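Local coordinates for protein L544 (Acanthamoeba polyphaga mimivirus, PDB 4AMQ) that probably acts as a metal-dependent nucleotidyltransferase, carried in the virion and possibly tied to transcription-coupled DNA repair, at residues P40-V45 and L199-K204; G55-R60 and T65-V70; P250-F255 and Y267-K272. One frame throughout, in Å; residues are numbered along the deposited sequence.

Contact 1 of 3, residues P40-V45 and L199-K204; sequences PKILVV and LQYFVK
Ile42 sits over one face of the Tyr201 ring, touching it chiefly with its branch-point carbon. Ile42 CB stands 3.8 Å from the centroid of the Tyr201 ring, 21° off the normal. Its shortest approach, 3.6 Å from Ile42 CB to Tyr201 CZ, places it above the hydroxyl-bearing half of the ring, as a CH-pi contact displaced toward the rim. Around that point the isoleucine straddles the ring: Ile42 CG2 comes to 4.1 Å from Tyr201 CE1, and CD1 leans toward the CD2 edge. A chi1 of 70° holds CG1 between the backbone N and the carbonyl carbon, which lets the two branches spread over the face instead of pointing past it.

The same residue supplies a polar partner. Tyr201 OH donates to Ile42 O at 2.9 Å, but the bond is weak, consistent with an acceptor well above the ring plane, on the face that CB covers. Since Leu43 is the first residue to leave helical geometry, this carbonyl belongs to the last turn of helix 28-42, so the tyrosine gives a buried helix-end oxygen a donor. Beyond the hydroxyl, Leu199 CD1 meets Val44 CG2 at 4.0 Å, the two side chains crossing nearly at right angles.

Helix 82-93 packs against the same residues, Leu89 on Tyr201 and Phe93 on Ile42, while Arg85 bonds to Val44 O. Leu199 and Tyr201 both face the helix end from strand 196-204, an inner strand of the mixed sheet, making this a helix-on-sheet core contact of the alpha/beta nucleotidyltransferase domain.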
loop_
_atom_site.group_PDB
_atom_site.type_symbol
_atom_site.label_atom_id
_atom_site.label_comp_id
_atom_site.label_asym_id
_atom_site.label_seq_id
_atom_site.Cartn_x
_atom_site.Cartn_y
_atom_site.Cartn_z
ATOM N N PRO A 40 -13.418 16.075 -1.787
ATOM C CA PRO A 40 -14.788 16.362 -1.350
ATOM C C PRO A 40 -15.727 15.205 -1.666
ATOM O O PRO A 40 -16.817 15.108 -1.106
ATOM C CB PRO A 40 -15.170 17.589 -2.184
ATOM C CG PRO A 40 -13.869 18.227 -2.535
ATOM C CD PRO A 40 -12.922 17.084 -2.738
ATOM N N LYS A 41 -15.294 14.326 -2.561
ATOM C CA LYS A 41 -16.132 13.223 -2.998
ATOM C C LYS A 41 -15.901 11.951 -2.178
ATOM O O LYS A 41 -16.828 11.169 -1.962
ATOM C CB LYS A 41 -15.898 12.953 -4.485
ATOM C CG LYS A 41 -16.956 12.089 -5.135
ATOM C CD LYS A 41 -17.410 12.697 -6.451
ATOM C CE LYS A 41 -16.229 13.004 -7.354
ATOM N NZ LYS A 41 -16.674 13.583 -8.654
ATOM N N ILE A 42 -14.672 11.752 -1.711
ATOM C CA ILE A 42 -14.313 10.501 -1.047
ATOM C C ILE A 42 -14.199 10.606 0.471
ATOM O O ILE A 42 -14.197 9.586 1.166
ATOM C CB ILE A 42 -12.997 9.910 -1.610
ATOM C CG1 ILE A 42 -11.801 10.778 -1.208
ATOM C CG2 ILE A 42 -13.083 9.763 -3.118
ATOM C CD1 ILE A 42 -10.458 10.222 -1.658
ATOM N N LEU A 43 -14.091 11.827 0.987
ATOM C CA LEU A 43 -13.990 12.025 2.433
ATOM C C LEU A 43 -15.340 11.845 3.124
ATOM O O LEU A 43 -16.386 12.158 2.558
ATOM C CB LEU A 43 -13.413 13.405 2.757
ATOM C CG LEU A 43 -11.934 13.646 2.445
ATOM C CD1 LEU A 43 -11.577 15.108 2.648
ATOM C CD2 LEU A 43 -11.045 12.751 3.293
ATOM N N VAL A 44 -15.313 11.330 4.350
ATOM C CA VAL A 44 -16.526 11.211 5.152
ATOM C C VAL A 44 -17.020 12.596 5.574
ATOM O O VAL A 44 -18.213 12.889 5.506
ATOM C CB VAL A 44 -16.296 10.338 6.398
ATOM C CG1 VAL A 44 -17.508 10.387 7.313
ATOM C CG2 VAL A 44 -15.985 8.906 5.988
ATOM N N VAL A 45 -16.088 13.438 6.016
ATOM C CA VAL A 45 -16.363 14.849 6.258
ATOM C C VAL A 45 -15.374 15.682 5.444
ATOM O O VAL A 45 -14.174 15.658 5.706
ATOM C CB VAL A 45 -16.254 15.208 7.757
ATOM C CG1 VAL A 45 -16.489 16.694 7.972
ATOM C CG2 VAL A 45 -17.248 14.398 8.565
ATOM N N LEU A 199 -10.734 3.601 4.813
ATOM C CA LEU A 199 -11.278 3.522 3.463
ATOM C C LEU A 199 -10.134 3.394 2.461
ATOM O O LEU A 199 -9.299 4.294 2.346
ATOM C CB LEU A 199 -12.112 4.766 3.145
ATOM C CG LEU A 199 -13.286 5.094 4.073
ATOM C CD1 LEU A 199 -13.926 6.427 3.696
ATOM C CD2 LEU A 199 -14.318 3.977 4.058
ATOM N N GLN A 200 -10.083 2.279 1.742
ATOM C CA GLN A 200 -9.032 2.083 0.747
ATOM C C GLN A 200 -9.551 2.292 -0.668
ATOM O O GLN A 200 -10.207 1.423 -1.242
ATOM C CB GLN A 200 -8.382 0.707 0.887
ATOM C CG GLN A 200 -7.437 0.608 2.075
ATOM C CD GLN A 200 -6.651 -0.685 2.087
ATOM O OE1 GLN A 200 -7.100 -1.703 1.564
ATOM N NE2 GLN A 200 -5.464 -0.647 2.680
ATOM N N TYR A 201 -9.247 3.458 -1.224
ATOM C CA TYR A 201 -9.715 3.819 -2.551
ATOM C C TYR A 201 -8.626 3.597 -3.590
ATOM O O TYR A 201 -7.434 3.600 -3.274
ATOM C CB TYR A 201 -10.102 5.303 -2.600
ATOM C CG TYR A 201 -11.356 5.713 -1.848
ATOM C CD1 TYR A 201 -12.610 5.598 -2.434
ATOM C CD2 TYR A 201 -11.278 6.270 -0.575
ATOM C CE1 TYR A 201 -13.752 5.995 -1.766
ATOM C CE2 TYR A 201 -12.419 6.673 0.104
ATOM C CZ TYR A 201 -13.654 6.534 -0.498
ATOM O OH TYR A 201 -14.795 6.931 0.168
ATOM N N PHE A 202 -9.049 3.406 -4.832
ATOM C CA PHE A 202 -8.178 3.643 -5.970
ATOM C C PHE A 202 -8.869 4.637 -6.897
ATOM O O PHE A 202 -10.050 4.503 -7.203
ATOM C CB PHE A 202 -7.778 2.340 -6.670
ATOM C CG PHE A 202 -6.634 1.641 -6.000
ATOM C CD1 PHE A 202 -5.326 1.963 -6.327
ATOM C CD2 PHE A 202 -6.863 0.698 -5.008
ATOM C CE1 PHE A 202 -4.262 1.341 -5.697
ATOM C CE2 PHE A 202 -5.806 0.070 -4.376
ATOM C CZ PHE A 202 -4.501 0.393 -4.722
ATOM N N VAL A 203 -8.135 5.667 -7.291
ATOM C CA VAL A 203 -8.709 6.768 -8.040
ATOM C C VAL A 203 -7.915 7.011 -9.310
ATOM O O VAL A 203 -6.701 7.184 -9.276
ATOM C CB VAL A 203 -8.738 8.066 -7.195
ATOM C CG1 VAL A 203 -9.275 9.240 -8.013
ATOM C CG2 VAL A 203 -9.569 7.861 -5.937
ATOM N N LYS A 204 -8.605 7.016 -10.439
ATOM C CA LYS A 204 -7.950 7.341 -11.689
ATOM C C LYS A 204 -7.791 8.850 -11.774
ATOM O O LYS A 204 -8.737 9.567 -12.094
ATOM C CB LYS A 204 -8.752 6.822 -12.877
ATOM C CG LYS A 204 -7.983 6.890 -14.175
ATOM C CD LYS A 204 -8.877 6.655 -15.374
ATOM C CE LYS A 204 -8.084 6.793 -16.665
ATOM N NZ LYS A 204 -8.956 6.693 -17.866
#

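Contact 2 of 3, residues G55-R60 and T65-V70; sequences GSFRRR and TDIDIV. With MN (manganese (II) ion), chain B; MN (manganese (II) ion), chain C.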
loop_
_atom_site.group_PDB
_atom_site.type_symbol
_atom_site.label_atom_id
_atom_site.label_comp_id
_atom_site.label_asym_id
_atom_site.label_seq_id
_atom_site.Cartn_x
_atom_site.Cartn_y
_atom_site.Cartn_z
ATOM N N GLY A 55 2.013 11.544 5.340
ATOM C CA GLY A 55 2.913 10.768 4.508
ATOM C C GLY A 55 3.573 11.512 3.366
ATOM O O GLY A 55 3.860 12.703 3.464
ATOM N N SER A 56 3.804 10.793 2.273
ATOM C CA SER A 56 4.582 11.305 1.152
ATOM C C SER A 56 3.915 12.461 0.413
ATOM O O SER A 56 4.598 13.339 -0.109
ATOM C CB SER A 56 4.916 10.175 0.170
ATOM O OG SER A 56 3.747 9.668 -0.448
ATOM N N PHE A 57 2.588 12.460 0.359
ATOM C CA PHE A 57 1.871 13.533 -0.321
ATOM C C PHE A 57 1.972 14.852 0.451
ATOM O O PHE A 57 2.064 15.924 -0.145
ATOM C CB PHE A 57 0.409 13.158 -0.552
ATOM C CG PHE A 57 -0.332 14.126 -1.432
ATOM C CD1 PHE A 57 0.056 14.320 -2.747
ATOM C CD2 PHE A 57 -1.420 14.833 -0.949
ATOM C CE1 PHE A 57 -0.621 15.207 -3.563
ATOM C CE2 PHE A 57 -2.103 15.722 -1.761
ATOM C CZ PHE A 57 -1.703 15.908 -3.069
ATOM N N ARG A 58 1.951 14.767 1.779
ATOM C CA ARG A 58 2.155 15.948 2.614
ATOM C C ARG A 58 3.527 16.560 2.338
ATOM O O ARG A 58 3.691 17.779 2.376
ATOM C CB ARG A 58 2.010 15.598 4.099
ATOM C CG ARG A 58 2.470 16.699 5.055
ATOM C CD ARG A 58 2.314 16.276 6.509
ATOM N NE ARG A 58 2.818 14.923 6.739
ATOM C CZ ARG A 58 2.770 14.294 7.911
ATOM N NH1 ARG A 58 2.244 14.896 8.970
ATOM N NH2 ARG A 58 3.252 13.061 8.026
ATOM N N ARG A 59 4.506 15.706 2.053
ATOM C CA ARG A 59 5.853 16.156 1.713
ATOM C C ARG A 59 5.956 16.548 0.244
ATOM O O ARG A 59 6.997 17.030 -0.208
ATOM C CB ARG A 59 6.886 15.073 2.033
ATOM C CG ARG A 59 7.114 14.845 3.519
ATOM C CD ARG A 59 8.189 13.793 3.757
ATOM N NE ARG A 59 7.721 12.442 3.457
ATOM C CZ ARG A 59 8.275 11.630 2.560
ATOM N NH1 ARG A 59 9.330 12.023 1.860
ATOM N NH2 ARG A 59 7.774 10.419 2.369
ATOM N N ARG A 60 4.873 16.326 -0.497
ATOM C CA ARG A 60 4.810 16.696 -1.906
ATOM C C ARG A 60 5.971 16.126 -2.716
ATOM O O ARG A 60 6.589 16.839 -3.504
ATOM C CB ARG A 60 4.777 18.219 -2.055
ATOM C CG ARG A 60 3.587 18.890 -1.381
ATOM C CD ARG A 60 3.659 20.401 -1.529
ATOM N NE ARG A 60 2.368 21.042 -1.301
ATOM C CZ ARG A 60 1.966 21.523 -0.128
ATOM N NH1 ARG A 60 2.756 21.439 0.934
ATOM N NH2 ARG A 60 0.773 22.091 -0.019
ATOM N N THR A 65 3.118 8.680 -5.215
ATOM C CA THR A 65 2.861 7.254 -5.051
ATOM C C THR A 65 1.418 7.013 -4.630
ATOM O O THR A 65 0.667 6.321 -5.317
ATOM C CB THR A 65 3.803 6.629 -4.013
ATOM O OG1 THR A 65 3.709 7.352 -2.779
ATOM C CG2 THR A 65 5.237 6.674 -4.512
ATOM N N ASP A 66 1.033 7.595 -3.499
ATOM C CA ASP A 66 -0.330 7.482 -3.013
ATOM C C ASP A 66 -0.673 8.658 -2.107
ATOM O O ASP A 66 0.178 9.499 -1.816
ATOM C CB ASP A 66 -0.517 6.168 -2.257
ATOM C CG ASP A 66 0.304 6.110 -0.984
ATOM O OD1 ASP A 66 1.520 6.385 -1.042
ATOM O OD2 ASP A 66 -0.269 5.803 0.078
ATOM N N ILE A 67 -1.924 8.717 -1.667
ATOM C CA ILE A 67 -2.357 9.758 -0.742
ATOM C C ILE A 67 -2.892 9.144 0.549
ATOM O O ILE A 67 -3.776 8.287 0.518
ATOM C CB ILE A 67 -3.426 10.688 -1.368
ATOM C CG1 ILE A 67 -2.812 11.579 -2.454
ATOM C CG2 ILE A 67 -4.073 11.557 -0.299
ATOM C CD1 ILE A 67 -2.485 10.859 -3.749
ATOM N N ASP A 68 -2.329 9.576 1.675
ATOM C CA ASP A 68 -2.764 9.136 2.996
ATOM C C ASP A 68 -3.434 10.296 3.717
ATOM O O ASP A 68 -2.872 11.392 3.804
ATOM C CB ASP A 68 -1.571 8.651 3.829
ATOM C CG ASP A 68 -0.881 7.448 3.216
ATOM O OD1 ASP A 68 -1.556 6.669 2.511
ATOM O OD2 ASP A 68 0.339 7.284 3.437
ATOM N N ILE A 69 -4.634 10.060 4.235
ATOM C CA ILE A 69 -5.364 11.115 4.929
ATOM C C ILE A 69 -6.046 10.629 6.200
ATOM O O ILE A 69 -6.596 9.522 6.236
ATOM C CB ILE A 69 -6.407 11.773 4.001
ATOM C CG1 ILE A 69 -5.698 12.544 2.892
ATOM C CG2 ILE A 69 -7.324 12.702 4.773
ATOM C CD1 ILE A 69 -6.616 13.377 2.045
ATOM N N VAL A 70 -5.988 11.455 7.244
ATOM C CA VAL A 70 -6.751 11.210 8.459
ATOM C C VAL A 70 -7.988 12.108 8.448
ATOM O O VAL A 70 -7.880 13.326 8.310
ATOM C CB VAL A 70 -5.911 11.469 9.731
ATOM C CG1 VAL A 70 -6.792 11.448 10.980
ATOM C CG2 VAL A 70 -4.794 10.443 9.847
HETATM MN MN MN B . 1.728 7.004 1.247
HETATM MN MN MN C . -0.993 4.571 1.746
HETATM O O HOH W 1 2.511 10.581 -2.759
HETATM O O HOH W 2 3.773 6.190 0.753
HETATM O O HOH W 3 -0.180 2.279 0.936
#
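Thr65 OG1 comes within 3.3 Å of Ser56 OG, and water 1 joins their segments: it accepts from Thr65 N, donates to Asp66 O at 2.7 Å and hydrogen-bonds Ser56 OG. Thr65 OG1 also donates to Asp66 OD1, whose anti lone pair it uses, a second-shell grip that steadies a metal ligand. Asp66 follows and holds the chain B manganese with both oxygens, OD1 at 2.4 Å and OD2 at a longer 2.6 Å; OD2 is shared with the chain C manganese, 2.2 Å away. Next, Ile67 turns to the other side and lays CG1 over a face of the Phe57 ring, 3.9 Å from its centroid and 18° off the normal. Asp68 also bridges the metal pair, OD1 to the chain C manganese and OD2, more loosely, to the chain B one, with Asp213 completing the trio of aspartates. Asp66 OD2 and Asp68 OD1 are only 2.9 Å apart, a closeness the shared cation would offset. Gly55, at positive phi, brings its CA to 4.5 Å from Asp68 OD2. A Gly-Ser pair at the start of a short helix, beside a strand-borne DxD pair on two metals, is consistent with the active-site signature of the polymerase-beta-like nucleotidyltransferase fold.

Contact 3 of 3, residues P250-F255 and Y267-K272; sequences PLRFYF and YIIETK
An extended start, with CG opposite the backbone N, and then a bend at chi3 (60°) carry the guanidinium of Arg252 across to helix 259-272, where Glu270 folds back at chi2 (-63°) to meet it. The two side chains cross at about a right angle, yet their flat ends are nearly coplanar. Arg252 NH1 donates to Glu270 OE2 at 2.9 Å along an almost straight path, N-H...O 175°, with the oxygen lying essentially in the guanidinium plane and using its anti lone pair. Only one arginine nitrogen makes this bridge; Arg252 NH2 remains 3.8 Å from Glu270 OE2, so the pairing is a single N-H...O bond at the guanidinium edge, not a bidentate pair.

Ile269 supplies the apolar half. Its CD1 lies over one face of the guanidinium, nearest to Arg252 NE at 3.8 Å, and also meets the aliphatic Arg252 CD at 3.9 Å. Its other branch, CG2, approaches Arg252 NH1 at 3.8 Å. The planar group is thus covered on a face by a methyl and gripped at its edge by a carboxylate, two constraints that together limit its rotation.

The charges form a wider network: Arg252 NH1 also bridges to Glu266, while Glu270 binds Lys277 through OE1 and Arg59 through OE2. Negative groups so placed probably offset the closeness of Arg59 NH1 to Arg252 NH1. On the backbone, Tyr267 O accepts from both Thr271 N at 2.8 Å and Lys272 N at 2.9 Å, marking a pi-type widening just where Glu270 sits. Through this interhelical salt bridge, with its apolar flank, consecutive helices 248-254 and 259-272 are joined in the helical domain of the protein.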
loop_
_atom_site.group_PDB
_atom_site.type_symbol
_atom_site.label_atom_id
_atom_site.label_comp_id
_atom_site.label_asym_id
_atom_site.label_seq_id
_atom_site.Cartn_x
_atom_site.Cartn_y
_atom_site.Cartn_z
ATOM N N PRO A 250 15.533 4.281 7.052
ATOM C CA PRO A 250 15.926 4.435 8.461
ATOM C C PRO A 250 16.964 5.545 8.628
ATOM O O PRO A 250 16.909 6.297 9.601
ATOM C CB PRO A 250 16.544 3.077 8.804
ATOM C CG PRO A 250 15.892 2.121 7.860
ATOM C CD PRO A 250 15.691 2.893 6.583
ATOM N N LEU A 251 17.890 5.655 7.680
ATOM C CA LEU A 251 18.910 6.697 7.739
ATOM C C LEU A 251 18.288 8.087 7.661
ATOM O O LEU A 251 18.702 8.998 8.373
ATOM C CB LEU A 251 19.943 6.520 6.624
ATOM C CG LEU A 251 20.749 5.220 6.619
ATOM C CD1 LEU A 251 21.819 5.267 5.539
ATOM C CD2 LEU A 251 21.373 4.965 7.983
ATOM N N ARG A 252 17.292 8.247 6.795
ATOM C CA ARG A 252 16.622 9.534 6.653
ATOM C C ARG A 252 15.938 9.925 7.960
ATOM O O ARG A 252 15.931 11.094 8.342
ATOM C CB ARG A 252 15.617 9.516 5.496
ATOM C CG ARG A 252 14.887 10.844 5.299
ATOM C CD ARG A 252 14.060 10.859 4.021
ATOM N NE ARG A 252 13.045 9.810 4.005
ATOM C CZ ARG A 252 12.191 9.609 3.006
ATOM N NH1 ARG A 252 12.224 10.385 1.929
ATOM N NH2 ARG A 252 11.303 8.627 3.083
ATOM N N PHE A 253 15.367 8.943 8.648
ATOM C CA PHE A 253 14.764 9.198 9.945
ATOM C C PHE A 253 15.836 9.606 10.953
ATOM O O PHE A 253 15.651 10.553 11.716
ATOM C CB PHE A 253 13.999 7.972 10.450
ATOM C CG PHE A 253 13.336 8.183 11.784
ATOM C CD1 PHE A 253 12.072 8.746 11.862
ATOM C CD2 PHE A 253 13.981 7.828 12.960
ATOM C CE1 PHE A 253 11.458 8.947 13.090
ATOM C CE2 PHE A 253 13.375 8.024 14.188
ATOM C CZ PHE A 253 12.110 8.584 14.254
ATOM N N TYR A 254 16.959 8.896 10.943
ATOM C CA TYR A 254 18.051 9.186 11.868
ATOM C C TYR A 254 18.545 10.621 11.707
ATOM O O TYR A 254 18.795 11.312 12.693
ATOM C CB TYR A 254 19.211 8.206 11.665
ATOM C CG TYR A 254 20.351 8.390 12.647
ATOM C CD1 TYR A 254 21.381 9.284 12.386
ATOM C CD2 TYR A 254 20.396 7.668 13.834
ATOM C CE1 TYR A 254 22.425 9.457 13.280
ATOM C CE2 TYR A 254 21.434 7.832 14.735
ATOM C CZ TYR A 254 22.445 8.727 14.453
ATOM O OH TYR A 254 23.479 8.893 15.348
ATOM N N PHE A 255 18.671 11.066 10.459
ATOM C CA PHE A 255 19.217 12.388 10.166
ATOM C C PHE A 255 18.142 13.440 9.913
ATOM O O PHE A 255 18.429 14.487 9.333
ATOM C CB PHE A 255 20.143 12.323 8.948
ATOM C CG PHE A 255 21.432 11.592 9.196
ATOM C CD1 PHE A 255 22.459 12.195 9.909
ATOM C CD2 PHE A 255 21.627 10.313 8.704
ATOM C CE1 PHE A 255 23.650 11.531 10.136
ATOM C CE2 PHE A 255 22.818 9.641 8.929
ATOM C CZ PHE A 255 23.830 10.254 9.646
ATOM N N TYR A 267 16.712 14.034 -1.536
ATOM C CA TYR A 267 16.996 14.101 -2.961
ATOM C C TYR A 267 17.249 12.712 -3.534
ATOM O O TYR A 267 16.695 12.345 -4.569
ATOM C CB TYR A 267 18.196 15.005 -3.237
ATOM C CG TYR A 267 18.628 14.979 -4.684
ATOM C CD1 TYR A 267 18.089 15.864 -5.607
ATOM C CD2 TYR A 267 19.568 14.060 -5.129
ATOM C CE1 TYR A 267 18.476 15.835 -6.933
ATOM C CE2 TYR A 267 19.962 14.025 -6.449
ATOM C CZ TYR A 267 19.413 14.913 -7.348
ATOM O OH TYR A 267 19.808 14.874 -8.666
ATOM N N ILE A 268 18.090 11.944 -2.851
ATOM C CA ILE A 268 18.458 10.607 -3.302
ATOM C C ILE A 268 17.251 9.679 -3.379
ATOM O O ILE A 268 17.026 9.015 -4.394
ATOM C CB ILE A 268 19.513 9.984 -2.373
ATOM C CG1 ILE A 268 20.784 10.838 -2.371
ATOM C CG2 ILE A 268 19.827 8.558 -2.797
ATOM C CD1 ILE A 268 21.807 10.409 -1.347
ATOM N N ILE A 269 16.481 9.639 -2.297
ATOM C CA ILE A 269 15.327 8.757 -2.198
ATOM C C ILE A 269 14.198 9.176 -3.139
ATOM O O ILE A 269 13.643 8.347 -3.862
ATOM C CB ILE A 269 14.798 8.704 -0.747
ATOM C CG1 ILE A 269 15.872 8.134 0.187
ATOM C CG2 ILE A 269 13.518 7.885 -0.667
ATOM C CD1 ILE A 269 15.511 8.186 1.658
ATOM N N GLU A 270 13.879 10.468 -3.144
ATOM C CA GLU A 270 12.674 10.960 -3.808
ATOM C C GLU A 270 12.877 11.489 -5.235
ATOM O O GLU A 270 11.933 11.522 -6.026
ATOM C CB GLU A 270 12.001 12.032 -2.945
ATOM C CG GLU A 270 11.693 11.585 -1.521
ATOM C CD GLU A 270 10.705 10.433 -1.466
ATOM O OE1 GLU A 270 10.167 10.052 -2.528
ATOM O OE2 GLU A 270 10.459 9.909 -0.358
ATOM N N THR A 271 14.090 11.911 -5.568
ATOM C CA THR A 271 14.337 12.440 -6.908
ATOM C C THR A 271 15.204 11.507 -7.748
ATOM O O THR A 271 14.784 11.044 -8.808
ATOM C CB THR A 271 14.956 13.857 -6.872
ATOM O OG1 THR A 271 14.023 14.768 -6.283
ATOM C CG2 THR A 271 15.283 14.336 -8.279
ATOM N N LYS A 272 16.409 11.226 -7.271
ATOM C CA LYS A 272 17.316 10.359 -8.009
ATOM C C LYS A 272 16.717 8.975 -8.245
ATOM O O LYS A 272 16.808 8.435 -9.348
ATOM C CB LYS A 272 18.656 10.241 -7.287
ATOM C CG LYS A 272 19.675 9.414 -8.041
ATOM C CD LYS A 272 21.034 9.472 -7.369
ATOM C CE LYS A 272 22.008 8.525 -8.044
ATOM N NZ LYS A 272 22.175 8.845 -9.490
#

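In the fold
Contacts 1 and 2 both reach the same mixed sheet, their centres 13 Å apart, and meet directly where Leu43 CD2 packs on Ile69 CG2 at 4.0 Å. Contact 2 holds the manganese ions. In contact 1, the side chain of Tyr201 is about 10 Å from a bound manganese ion. Contact 3 belongs to the helical domain, its centre 16 Å from that of contact 2, and Arg59 spans the gap: Arg59 NH1 forms a salt bridge with Glu270 OE2 at 3.3 Å. The Glu270 side chain is about 9 Å from a manganese, which places this link between the two regions near the metal site. Contacts 1 and 3 do not touch, their nearest atoms being about 17 Å apart.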